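Local coordinates for protein soluble lytic transglycosylase B3 (Pseudomonas aeruginosa, PDB 5ANZ) that probably cleaves the glycan strands of peptidoglycan as a lytic transglycosylase, taking part in the turnover of the bacterial cell wall, at residues R108-Q113 against L339-F343; A136-I140 against T238-L242; R365-R370 against A381-I386; L372-H377 against A396-F401. All coordinates share one frame; numbering follows the deposited sequence.

Contact 1: residues R108-Q113 against L339-F343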
loop_
_atom_site.group_PDB
_atom_site.type_symbol
_atom_site.label_atom_id
_atom_site.label_comp_id
_atom_site.label_asym_id
_atom_site.label_seq_id
_atom_site.Cartn_x
_atom_site.Cartn_y
_atom_site.Cartn_z
ATOM N N ARG A 108 -1.163 2.993 18.213
ATOM C CA ARG A 108 -1.201 1.860 17.283
ATOM C C ARG A 108 -0.099 0.860 17.617
ATOM O O ARG A 108 -0.283 -0.350 17.492
ATOM C CB ARG A 108 -1.076 2.307 15.822
ATOM C CG ARG A 108 -1.158 1.119 14.832
ATOM C CD ARG A 108 -1.409 1.539 13.367
ATOM N NE ARG A 108 -2.737 2.135 13.195
ATOM C CZ ARG A 108 -2.977 3.441 13.124
ATOM N NH1 ARG A 108 -1.974 4.308 13.187
ATOM N NH2 ARG A 108 -4.222 3.885 12.989
ATOM N N VAL A 109 1.060 1.358 18.026
ATOM C CA VAL A 109 2.145 0.456 18.420
ATOM C C VAL A 109 1.702 -0.390 19.604
ATOM O O VAL A 109 1.828 -1.618 19.598
ATOM C CB VAL A 109 3.430 1.231 18.808
ATOM C CG1 VAL A 109 4.519 0.285 19.316
ATOM C CG2 VAL A 109 3.920 2.079 17.635
ATOM N N ARG A 110 1.170 0.254 20.642
ATOM C CA ARG A 110 0.808 -0.522 21.811
ATOM C C ARG A 110 -0.353 -1.470 21.514
ATOM O O ARG A 110 -0.380 -2.572 22.057
ATOM C CB ARG A 110 0.475 0.381 23.000
ATOM C CG ARG A 110 -0.784 1.175 22.889
ATOM C CD ARG A 110 -0.961 1.993 24.168
ATOM N NE ARG A 110 -2.316 2.511 24.288
ATOM C CZ ARG A 110 -2.773 3.158 25.350
ATOM N NH1 ARG A 110 -1.980 3.367 26.391
ATOM N NH2 ARG A 110 -4.025 3.587 25.369
ATOM N N GLN A 111 -1.282 -1.084 20.634
ATOM C CA GLN A 111 -2.392 -1.996 20.320
ATOM C C GLN A 111 -1.856 -3.237 19.597
ATOM O O GLN A 111 -2.328 -4.351 19.837
ATOM C CB GLN A 111 -3.468 -1.318 19.462
ATOM C CG GLN A 111 -4.428 -0.407 20.199
ATOM C CD GLN A 111 -5.444 0.247 19.263
ATOM O OE1 GLN A 111 -5.201 0.392 18.061
ATOM N NE2 GLN A 111 -6.587 0.641 19.815
ATOM N N GLY A 112 -0.859 -3.041 18.739
ATOM C CA GLY A 112 -0.237 -4.156 18.030
ATOM C C GLY A 112 0.519 -5.077 18.976
ATOM O O GLY A 112 0.496 -6.300 18.842
ATOM N N GLN A 113 1.207 -4.493 19.952
ATOM C CA GLN A 113 1.868 -5.301 20.964
ATOM C C GLN A 113 0.847 -6.113 21.752
ATOM O O GLN A 113 1.115 -7.261 22.134
ATOM C CB GLN A 113 2.682 -4.422 21.908
ATOM C CG GLN A 113 3.903 -3.818 21.226
ATOM C CD GLN A 113 4.510 -2.682 22.026
ATOM O OE1 GLN A 113 3.811 -1.997 22.776
ATOM N NE2 GLN A 113 5.825 -2.493 21.892
ATOM N N LEU A 339 6.517 0.074 11.662
ATOM C CA LEU A 339 5.566 -0.368 12.678
ATOM C C LEU A 339 5.962 -1.750 13.217
ATOM O O LEU A 339 5.955 -1.992 14.426
ATOM C CB LEU A 339 4.145 -0.409 12.116
ATOM C CG LEU A 339 3.065 -0.853 13.098
ATOM C CD1 LEU A 339 3.015 0.035 14.353
ATOM C CD2 LEU A 339 1.716 -0.829 12.381
ATOM N N ALA A 340 6.297 -2.666 12.308
ATOM C CA ALA A 340 6.746 -3.988 12.736
ATOM C C ALA A 340 7.962 -3.856 13.638
ATOM O O ALA A 340 8.027 -4.479 14.692
ATOM C CB ALA A 340 7.074 -4.854 11.527
ATOM N N ASP A 341 8.912 -3.008 13.238
ATOM C CA ASP A 341 10.089 -2.770 14.093
ATOM C C ASP A 341 9.719 -2.184 15.464
ATOM O O ASP A 341 10.325 -2.504 16.490
ATOM C CB ASP A 341 11.057 -1.798 13.408
ATOM C CG ASP A 341 11.743 -2.389 12.183
ATOM O OD1 ASP A 341 11.599 -3.604 11.924
ATOM O OD2 ASP A 341 12.470 -1.619 11.505
ATOM N N SER A 342 8.737 -1.291 15.464
ATOM C CA SER A 342 8.322 -0.619 16.697
ATOM C C SER A 342 7.803 -1.581 17.760
ATOM O O SER A 342 7.909 -1.326 18.953
ATOM C CB SER A 342 7.235 0.413 16.396
ATOM O OG SER A 342 7.695 1.440 15.539
ATOM N N PHE A 343 7.214 -2.694 17.338
ATOM C CA PHE A 343 6.691 -3.631 18.329
ATOM C C PHE A 343 7.793 -4.151 19.252
ATOM O O PHE A 343 7.531 -4.479 20.399
ATOM C CB PHE A 343 5.994 -4.819 17.653
ATOM C CG PHE A 343 4.805 -4.444 16.809
ATOM C CD1 PHE A 343 3.968 -3.395 17.154
ATOM C CD2 PHE A 343 4.509 -5.188 15.663
ATOM C CE1 PHE A 343 2.867 -3.070 16.361
ATOM C CE2 PHE A 343 3.409 -4.874 14.844
ATOM C CZ PHE A 343 2.579 -3.824 15.192
#
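Phe343 lays its ring against the backbone of 108-113 at Gly112, where the lack of a side chain lets the aromatic group come right up to the helix. Its CE1 lies 3.7 Å from Gly112 CA. Over one face of the ring sits Gly112 C, while Arg108 O approaches its edge near the ring plane. The ring gets there because Phe343 CG stands anti to its own carbonyl carbon (chi1 -61°), which swings it off the end of 339-343 and across to the other helix.

Next to the ring, Val109 is used through both its methyls. CG2 meets Leu339 CD1 at 4.0 Å, the two side chains sliding past each other in opposite directions, and it also rests on Ser342 CB at 3.9 Å. CG1 leans over Ser342 O. Farther along, the aliphatic part of Arg108 crosses Leu339 at about a right angle, with CD 4.0 Å from Leu339 CD2.

One polar bond closes the Gln113 end. Gln113 NE2 donates to Phe343 O at 3.0 Å and nearly straight (167°), the acceptor lying in the amide plane of Gln113 but the donor standing above the carbonyl plane of Phe343.

Segments 108-113 and 339-343 cross at -65° with axes 9.4 Å apart, joining helices 106-118 and 330-343 within the lysozyme-like transglycosylase domain. Helix 134-145 packs against Leu339 and Phe343 through Ala139 and Val138, and Tyr147, in the loop beyond it, hydrogen-bonds through OH to Arg108 O.

Contact 2: residues A136-I140 against T238-L242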
loop_
_atom_site.group_PDB
_atom_site.type_symbol
_atom_site.label_atom_id
_atom_site.label_comp_id
_atom_site.label_asym_id
_atom_site.label_seq_id
_atom_site.Cartn_x
_atom_site.Cartn_y
_atom_site.Cartn_z
ATOM N N ALA A 136 5.404 -8.685 11.171
ATOM C CA ALA A 136 5.016 -8.121 9.882
ATOM C C ALA A 136 3.530 -8.361 9.592
ATOM O O ALA A 136 2.850 -7.452 9.133
ATOM C CB ALA A 136 5.864 -8.696 8.757
ATOM N N VAL A 137 3.041 -9.565 9.878
ATOM C CA VAL A 137 1.599 -9.861 9.755
ATOM C C VAL A 137 0.778 -8.886 10.595
ATOM O O VAL A 137 -0.196 -8.298 10.116
ATOM C CB VAL A 137 1.292 -11.301 10.182
ATOM C CG1 VAL A 137 -0.217 -11.574 10.151
ATOM C CG2 VAL A 137 1.990 -12.293 9.255
ATOM N N VAL A 138 1.178 -8.690 11.848
ATOM C CA VAL A 138 0.424 -7.798 12.711
ATOM C C VAL A 138 0.565 -6.334 12.266
ATOM O O VAL A 138 -0.383 -5.567 12.357
ATOM C CB VAL A 138 0.830 -7.979 14.193
ATOM C CG1 VAL A 138 0.241 -6.870 15.080
ATOM C CG2 VAL A 138 0.349 -9.366 14.690
ATOM N N ALA A 139 1.728 -5.949 11.737
ATOM C CA ALA A 139 1.865 -4.582 11.257
ATOM C C ALA A 139 0.941 -4.315 10.077
ATOM O O ALA A 139 0.350 -3.250 9.981
ATOM C CB ALA A 139 3.330 -4.286 10.876
ATOM N N ILE A 140 0.829 -5.277 9.167
ATOM C CA ILE A 140 -0.063 -5.104 8.012
ATOM C C ILE A 140 -1.509 -4.968 8.514
ATOM O O ILE A 140 -2.275 -4.114 8.044
ATOM C CB ILE A 140 0.060 -6.294 7.034
ATOM C CG1 ILE A 140 1.422 -6.301 6.309
ATOM C CG2 ILE A 140 -1.116 -6.282 6.012
ATOM C CD1 ILE A 140 1.564 -5.371 5.099
ATOM N N THR A 238 -3.413 -13.059 5.660
ATOM C CA THR A 238 -2.406 -12.022 5.490
ATOM C C THR A 238 -1.044 -12.650 5.246
ATOM O O THR A 238 -0.303 -12.224 4.356
ATOM C CB THR A 238 -2.354 -11.123 6.720
ATOM O OG1 THR A 238 -3.642 -10.521 6.901
ATOM C CG2 THR A 238 -1.281 -10.021 6.558
ATOM N N ALA A 239 -0.722 -13.666 6.041
ATOM C CA ALA A 239 0.570 -14.336 5.934
ATOM C C ALA A 239 0.701 -15.047 4.596
ATOM O O ALA A 239 1.749 -15.017 3.961
ATOM C CB ALA A 239 0.749 -15.335 7.082
ATOM N N ASN A 240 -0.371 -15.709 4.180
ATOM C CA ASN A 240 -0.368 -16.413 2.902
ATOM C C ASN A 240 -0.073 -15.447 1.735
ATOM O O ASN A 240 0.687 -15.762 0.806
ATOM C CB ASN A 240 -1.721 -17.108 2.706
ATOM C CG ASN A 240 -1.720 -18.035 1.528
ATOM O OD1 ASN A 240 -0.813 -18.836 1.368
ATOM N ND2 ASN A 240 -2.736 -17.931 0.687
ATOM N N TYR A 241 -0.668 -14.265 1.785
ATOM C CA TYR A 241 -0.472 -13.257 0.742
ATOM C C TYR A 241 0.962 -12.702 0.794
ATOM O O TYR A 241 1.616 -12.545 -0.245
ATOM C CB TYR A 241 -1.511 -12.129 0.884
ATOM C CG TYR A 241 -1.503 -11.107 -0.244
ATOM C CD1 TYR A 241 -0.629 -10.030 -0.233
ATOM C CD2 TYR A 241 -2.380 -11.222 -1.312
ATOM C CE1 TYR A 241 -0.630 -9.099 -1.259
ATOM C CE2 TYR A 241 -2.382 -10.300 -2.340
ATOM C CZ TYR A 241 -1.513 -9.241 -2.307
ATOM O OH TYR A 241 -1.527 -8.318 -3.330
ATOM N N LEU A 242 1.471 -12.434 1.996
ATOM C CA LEU A 242 2.866 -11.988 2.094
ATOM C C LEU A 242 3.838 -13.045 1.579
ATOM O O LEU A 242 4.847 -12.718 0.937
ATOM C CB LEU A 242 3.224 -11.624 3.541
ATOM C CG LEU A 242 2.640 -10.295 4.016
ATOM C CD1 LEU A 242 2.881 -10.155 5.534
ATOM C CD2 LEU A 242 3.240 -9.080 3.254
#
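Methyl groups do nearly all the work between 136-140 and 238-242, and the contact is fully buried. Val137 splits its branches between two neighbours on the other helix: CG1 lies 4.1 Å from Thr238 CG2, and CG2 reaches Ala239 CB at 3.9 Å. With CG1 anti to the backbone N (chi1 176°) and CG2 anti to the carbonyl carbon, one methyl is directed at Thr238 and the other at Ala239. Ile140, one turn on, points its CB at the other helix and puts CG2 3.8 Å from the same Thr238 methyl, which is thus held between Val137 and Ile140.

The second group of apolar contacts belongs to Leu242. Its CD1 lies 4.2 Å from Ile140 CG1, the two side chains running past each other in opposite directions, and more loosely 4.4 Å from Val137 CG2.

The polar end of Thr238 stays out of the interface. OG1 hydrogen-bonds back to Ala234 O in its own helix, leaving the carbon side of Thr238, chiefly its methyl, to face Val137 and Ile140.

The two segments cross steeply, at 108° with axes 9.9 Å apart. Ile140 also touches Tyr326, known to bind N-acetyl-D-glucosamine although none is bound here, so the packing reaches a residue of that site. With nothing but dispersion and hydrophobic burial joining them, the direct hold rests on the fit of apolar side chains, without the directionality of polar bonds.

Contact 3: residues R365-R370 against A381-I386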
loop_
_atom_site.group_PDB
_atom_site.type_symbol
_atom_site.label_atom_id
_atom_site.label_comp_id
_atom_site.label_asym_id
_atom_site.label_seq_id
_atom_site.Cartn_x
_atom_site.Cartn_y
_atom_site.Cartn_z
ATOM N N ARG A 365 1.638 19.660 -9.085
ATOM C CA ARG A 365 2.323 18.541 -9.729
ATOM C C ARG A 365 2.128 18.589 -11.243
ATOM O O ARG A 365 3.041 18.273 -12.019
ATOM C CB ARG A 365 1.830 17.207 -9.176
ATOM C CG ARG A 365 2.224 16.956 -7.716
ATOM C CD ARG A 365 1.963 15.514 -7.297
ATOM N NE ARG A 365 0.551 15.148 -7.369
ATOM C CZ ARG A 365 -0.318 15.315 -6.376
ATOM N NH1 ARG A 365 0.072 15.858 -5.229
ATOM N NH2 ARG A 365 -1.579 14.944 -6.531
ATOM N N ILE A 366 0.931 18.975 -11.663
ATOM C CA ILE A 366 0.641 19.127 -13.083
ATOM C C ILE A 366 1.432 20.283 -13.650
ATOM O O ILE A 366 2.018 20.182 -14.739
ATOM C CB ILE A 366 -0.870 19.341 -13.319
ATOM C CG1 ILE A 366 -1.606 18.021 -13.101
ATOM C CG2 ILE A 366 -1.134 19.899 -14.720
ATOM C CD1 ILE A 366 -3.089 18.190 -12.818
ATOM N N GLU A 367 1.468 21.381 -12.902
ATOM C CA GLU A 367 2.217 22.550 -13.335
ATOM C C GLU A 367 3.691 22.189 -13.482
ATOM O O GLU A 367 4.342 22.615 -14.439
ATOM C CB GLU A 367 2.054 23.713 -12.357
ATOM C CG GLU A 367 2.576 25.038 -12.900
ATOM C CD GLU A 367 2.520 26.162 -11.881
ATOM O OE1 GLU A 367 1.996 25.945 -10.766
ATOM O OE2 GLU A 367 3.010 27.267 -12.200
ATOM N N LEU A 368 4.209 21.412 -12.529
ATOM C CA LEU A 368 5.612 21.002 -12.560
ATOM C C LEU A 368 5.927 20.243 -13.832
ATOM O O LEU A 368 6.961 20.480 -14.472
ATOM C CB LEU A 368 5.953 20.134 -11.346
ATOM C CG LEU A 368 7.336 19.470 -11.425
ATOM C CD1 LEU A 368 8.417 20.529 -11.423
ATOM C CD2 LEU A 368 7.532 18.483 -10.286
ATOM N N GLN A 369 5.046 19.316 -14.190
ATOM C CA GLN A 369 5.263 18.502 -15.382
ATOM C C GLN A 369 5.238 19.363 -16.636
ATOM O O GLN A 369 6.036 19.150 -17.559
ATOM C CB GLN A 369 4.219 17.389 -15.472
ATOM C CG GLN A 369 4.497 16.223 -14.516
ATOM C CD GLN A 369 3.340 15.250 -14.409
ATOM O OE1 GLN A 369 2.180 15.635 -14.531
ATOM N NE2 GLN A 369 3.654 13.978 -14.176
ATOM N N ARG A 370 4.335 20.345 -16.669
ATOM C CA ARG A 370 4.240 21.234 -17.826
ATOM C C ARG A 370 5.469 22.148 -17.924
ATOM O O ARG A 370 5.959 22.436 -19.026
ATOM C CB ARG A 370 2.949 22.059 -17.766
ATOM C CG ARG A 370 1.686 21.240 -17.990
ATOM C CD ARG A 370 0.447 22.127 -17.974
ATOM N NE ARG A 370 -0.777 21.384 -18.255
ATOM C CZ ARG A 370 -1.975 21.720 -17.791
ATOM N NH1 ARG A 370 -2.113 22.793 -17.021
ATOM N NH2 ARG A 370 -3.039 20.992 -18.099
ATOM N N ALA A 381 3.788 11.868 -19.874
ATOM C CA ALA A 381 2.448 12.446 -19.907
ATOM C C ALA A 381 2.217 13.395 -18.732
ATOM O O ALA A 381 2.771 13.212 -17.651
ATOM C CB ALA A 381 1.397 11.346 -19.916
ATOM N N VAL A 382 1.392 14.413 -18.960
ATOM C CA VAL A 382 1.028 15.366 -17.917
ATOM C C VAL A 382 -0.200 14.882 -17.152
ATOM O O VAL A 382 -1.322 15.271 -17.462
ATOM C CB VAL A 382 0.742 16.765 -18.506
ATOM C CG1 VAL A 382 0.292 17.720 -17.411
ATOM C CG2 VAL A 382 1.976 17.306 -19.216
ATOM N N ASP A 383 0.017 14.039 -16.148
ATOM C CA ASP A 383 -1.081 13.408 -15.423
ATOM C C ASP A 383 -1.113 13.778 -13.943
ATOM O O ASP A 383 -2.014 13.367 -13.215
ATOM C CB ASP A 383 -0.996 11.887 -15.566
ATOM C CG ASP A 383 0.388 11.343 -15.240
ATOM O OD1 ASP A 383 1.198 12.071 -14.619
ATOM O OD2 ASP A 383 0.665 10.180 -15.604
ATOM N N GLY A 384 -0.127 14.545 -13.498
ATOM C CA GLY A 384 -0.027 14.913 -12.099
ATOM C C GLY A 384 0.553 13.809 -11.233
ATOM O O GLY A 384 0.605 13.932 -10.009
ATOM N N ILE A 385 0.994 12.726 -11.864
ATOM C CA ILE A 385 1.597 11.622 -11.125
ATOM C C ILE A 385 3.116 11.620 -11.246
ATOM O O ILE A 385 3.663 11.462 -12.341
ATOM C CB ILE A 385 1.059 10.272 -11.605
ATOM C CG1 ILE A 385 -0.440 10.175 -11.316
ATOM C CG2 ILE A 385 1.825 9.130 -10.942
ATOM C CD1 ILE A 385 -1.082 8.915 -11.848
ATOM N N ILE A 386 3.793 11.792 -10.117
ATOM C CA ILE A 386 5.251 11.796 -10.112
ATOM C C ILE A 386 5.785 10.373 -10.148
ATOM O O ILE A 386 6.100 9.798 -9.108
ATOM C CB ILE A 386 5.835 12.505 -8.876
ATOM C CG1 ILE A 386 5.187 13.873 -8.675
ATOM C CG2 ILE A 386 7.355 12.618 -9.000
ATOM C CD1 ILE A 386 5.176 14.743 -9.912
HETATM O O HOH W 1 -1.773 13.002 -8.243
#
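An Asx turn in the loop that follows helix 362-374 is pinned to that helix by Gln369, within the putative peptidoglycan-binding domain. Asp383 OD1 accepts from Ile385 N at 2.8 Å, which makes the turn, and from Gln369 NE2 at 3.1 Å; the two donors come from opposite faces of the carboxylate plane. The Gln369 amide lies 36° from that plane and meets OD1 nearly along its C-O axis. The other end of the same amide also works: Gln369 OE1 takes the N-H of Gly384 at 2.8 Å, with an angle of 152°. With both its oxygen and its nitrogen engaged, the amide is fixed in rotation. Gln369 reaches this far because its chain is extended beyond CG.

Arg365 holds the carbonyl side of Gly384. NE donates to Gly384 O at 2.9 Å, the oxygen lying in the guanidinium plane at its edge, and a water bridges Arg365 NH2 to the same oxygen. The bend at chi3 (-62°) turns the guanidinium toward it, while CD passes Ile386 CG1.

Gly384, at positive phi, passes close over Ile366, with CA 3.6 Å from Ile366 CG1. Val382 CG1 touches both Ile366 CG2 (3.7 Å) and Arg370 CG (3.8 Å), crossing both side chains at about right angles.

Gln369 NE2 also bonds to Thr390 OG1, which ties helix 362-374 to helix 388-401, while the loop leads into the latter. Ile386 reaches Ile394 there, and Leu368 packs on Ile394 and on helix 411-417.

Contact 4: residues L372-H377 against A396-F401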
loop_
_atom_site.group_PDB
_atom_site.type_symbol
_atom_site.label_atom_id
_atom_site.label_comp_id
_atom_site.label_asym_id
_atom_site.label_seq_id
_atom_site.Cartn_x
_atom_site.Cartn_y
_atom_site.Cartn_z
ATOM N N LEU A 372 8.506 21.459 -16.727
ATOM C CA LEU A 372 9.644 20.620 -17.099
ATOM C C LEU A 372 9.674 20.427 -18.610
ATOM O O LEU A 372 10.721 20.598 -19.253
ATOM C CB LEU A 372 9.576 19.262 -16.389
ATOM C CG LEU A 372 9.857 19.250 -14.886
ATOM C CD1 LEU A 372 9.344 17.968 -14.257
ATOM C CD2 LEU A 372 11.355 19.429 -14.625
ATOM N N ALA A 373 8.525 20.071 -19.179
ATOM C CA ALA A 373 8.443 19.831 -20.615
ATOM C C ALA A 373 8.798 21.105 -21.370
ATOM O O ALA A 373 9.442 21.063 -22.423
ATOM C CB ALA A 373 7.055 19.342 -21.003
ATOM N N ALA A 374 8.400 22.242 -20.813
ATOM C CA ALA A 374 8.647 23.532 -21.458
ATOM C C ALA A 374 10.128 23.894 -21.515
ATOM O O ALA A 374 10.552 24.664 -22.372
ATOM C CB ALA A 374 7.874 24.626 -20.746
ATOM N N ARG A 375 10.912 23.343 -20.595
ATOM C CA ARG A 375 12.349 23.590 -20.601
ATOM C C ARG A 375 13.107 22.455 -21.279
ATOM O O ARG A 375 14.339 22.417 -21.255
ATOM C CB ARG A 375 12.859 23.789 -19.174
ATOM C CG ARG A 375 12.374 25.078 -18.532
ATOM C CD ARG A 375 12.969 25.246 -17.148
ATOM N NE ARG A 375 14.423 25.097 -17.162
ATOM C CZ ARG A 375 15.271 26.096 -17.377
ATOM N NH1 ARG A 375 14.814 27.322 -17.599
ATOM N NH2 ARG A 375 16.578 25.870 -17.372
ATOM N N GLY A 376 12.376 21.527 -21.886
ATOM C CA GLY A 376 13.005 20.444 -22.619
ATOM C C GLY A 376 13.388 19.242 -21.773
ATOM O O GLY A 376 14.186 18.408 -22.198
ATOM N N HIS A 377 12.832 19.144 -20.568
ATOM C CA HIS A 377 13.011 17.938 -19.767
ATOM C C HIS A 377 11.695 17.186 -19.747
ATOM O O HIS A 377 10.863 17.408 -18.873
ATOM C CB HIS A 377 13.479 18.274 -18.350
ATOM C CG HIS A 377 14.754 19.055 -18.317
ATOM N ND1 HIS A 377 15.950 18.540 -18.779
ATOM C CD2 HIS A 377 15.020 20.317 -17.916
ATOM C CE1 HIS A 377 16.897 19.446 -18.642
ATOM N NE2 HIS A 377 16.362 20.537 -18.123
ATOM N N ALA A 396 17.088 15.703 -14.314
ATOM C CA ALA A 396 17.799 16.450 -15.356
ATOM C C ALA A 396 17.719 17.951 -15.075
ATOM O O ALA A 396 18.683 18.696 -15.275
ATOM C CB ALA A 396 17.229 16.143 -16.730
ATOM N N CYS A 397 16.555 18.384 -14.593
ATOM C CA CYS A 397 16.352 19.789 -14.295
ATOM C C CYS A 397 17.174 20.213 -13.081
ATOM O O CYS A 397 17.780 21.293 -13.073
ATOM C CB CYS A 397 14.869 20.069 -14.068
ATOM S SG CYS A 397 14.476 21.819 -13.965
ATOM N N GLN A 398 17.205 19.362 -12.059
ATOM C CA GLN A 398 17.999 19.653 -10.868
ATOM C C GLN A 398 19.474 19.813 -11.241
ATOM O O GLN A 398 20.146 20.746 -10.794
ATOM C CB GLN A 398 17.809 18.556 -9.815
ATOM C CG GLN A 398 16.413 18.554 -9.214
ATOM C CD GLN A 398 16.159 17.358 -8.315
ATOM O OE1 GLN A 398 16.476 16.220 -8.667
ATOM N NE2 GLN A 398 15.575 17.610 -7.145
ATOM N N GLN A 399 19.968 18.914 -12.086
ATOM C CA GLN A 399 21.352 18.983 -12.542
ATOM C C GLN A 399 21.612 20.265 -13.333
ATOM O O GLN A 399 22.683 20.861 -13.223
ATOM C CB GLN A 399 21.695 17.744 -13.375
ATOM C CG GLN A 399 21.826 16.484 -12.524
ATOM C CD GLN A 399 21.721 15.197 -13.323
ATOM O OE1 GLN A 399 20.957 15.106 -14.283
ATOM N NE2 GLN A 399 22.488 14.189 -12.919
ATOM N N GLU A 400 20.630 20.699 -14.114
ATOM C CA GLU A 400 20.765 21.940 -14.871
ATOM C C GLU A 400 20.951 23.133 -13.938
ATOM O O GLU A 400 21.702 24.067 -14.243
ATOM C CB GLU A 400 19.548 22.163 -15.769
ATOM C CG GLU A 400 19.694 23.376 -16.680
ATOM C CD GLU A 400 18.558 23.511 -17.675
ATOM O OE1 GLU A 400 17.570 22.758 -17.563
ATOM O OE2 GLU A 400 18.654 24.375 -18.573
ATOM N N PHE A 401 20.263 23.085 -12.801
ATOM C CA PHE A 401 20.352 24.126 -11.785
ATOM C C PHE A 401 21.554 23.924 -10.860
ATOM O O PHE A 401 21.896 24.808 -10.077
ATOM C CB PHE A 401 19.065 24.162 -10.952
ATOM C CG PHE A 401 17.837 24.552 -11.731
ATOM C CD1 PHE A 401 17.938 25.278 -12.908
ATOM C CD2 PHE A 401 16.570 24.187 -11.280
ATOM C CE1 PHE A 401 16.802 25.640 -13.625
ATOM C CE2 PHE A 401 15.428 24.549 -11.993
ATOM C CZ PHE A 401 15.546 25.273 -13.166
#
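Helix 362-374 ends in a Schellman motif, with Gly376 at positive phi as the C-prime residue, His377 N bonded to Leu372 O and Gly376 N to Ala373 O, and the chain then turns so that His377 comes opposite Cys397 on helix 388-401. This joins two helices of the putative peptidoglycan-binding domain.

The His377 ring lies with one face over the backbone of 396-401, where Cys397 N sits 4.0 Å above its centre, and its ND1 side touches Ala396 CB at 3.4 Å. Arg375 O lies over the opposite face, toward the rim. At the edge, NE2 donates in the ring plane to Glu400 OE1, 2.6 Å away and almost straight at 177°. Ring and carboxylate are turned 77° apart. Glu400 CG is anti to the backbone N (chi1 -175°) and the chain runs extended beyond it.

Its other oxygen serves Arg375: OE2 forms a salt bridge with NH2 at 2.8 Å, so one carboxylate is shared by a histidine and an arginine, which would probably favour the charged form of Glu400. Phe401 brings CE1 and CZ over one face of the guanidinium, CE1 3.8 Å from Arg375 NH2, the two planes well inclined. Phe401 also makes a cation-pi contact with Arg416. Arg375 NE is buried with no partner in the model.

The apolar part comes from Leu372, whose CD2 lies 3.6 Å from Cys397 CB.

Contacts 1 and 2 belong to the transglycosylase domain, contacts 3 and 4 to the putative peptidoglycan-binding domain, and the two pairs stand well apart, with centres 34 to 43 Å from one another. Contact 2 is the buried one and is purely apolar; contact 1, partly buried, adds a single amide bond. They meet through helix 134-145, which lies against helix 330-343 as well as helix 231-244. Contacts 3 and 4 share helix 362-374 and cross along the chain. Nearer the surface, they rely on polar grips: an amide, a carboxylate and a guanidinium gripping a loop in contact 3, with one bridging water, and a histidine, a glutamate and an arginine in contact 4.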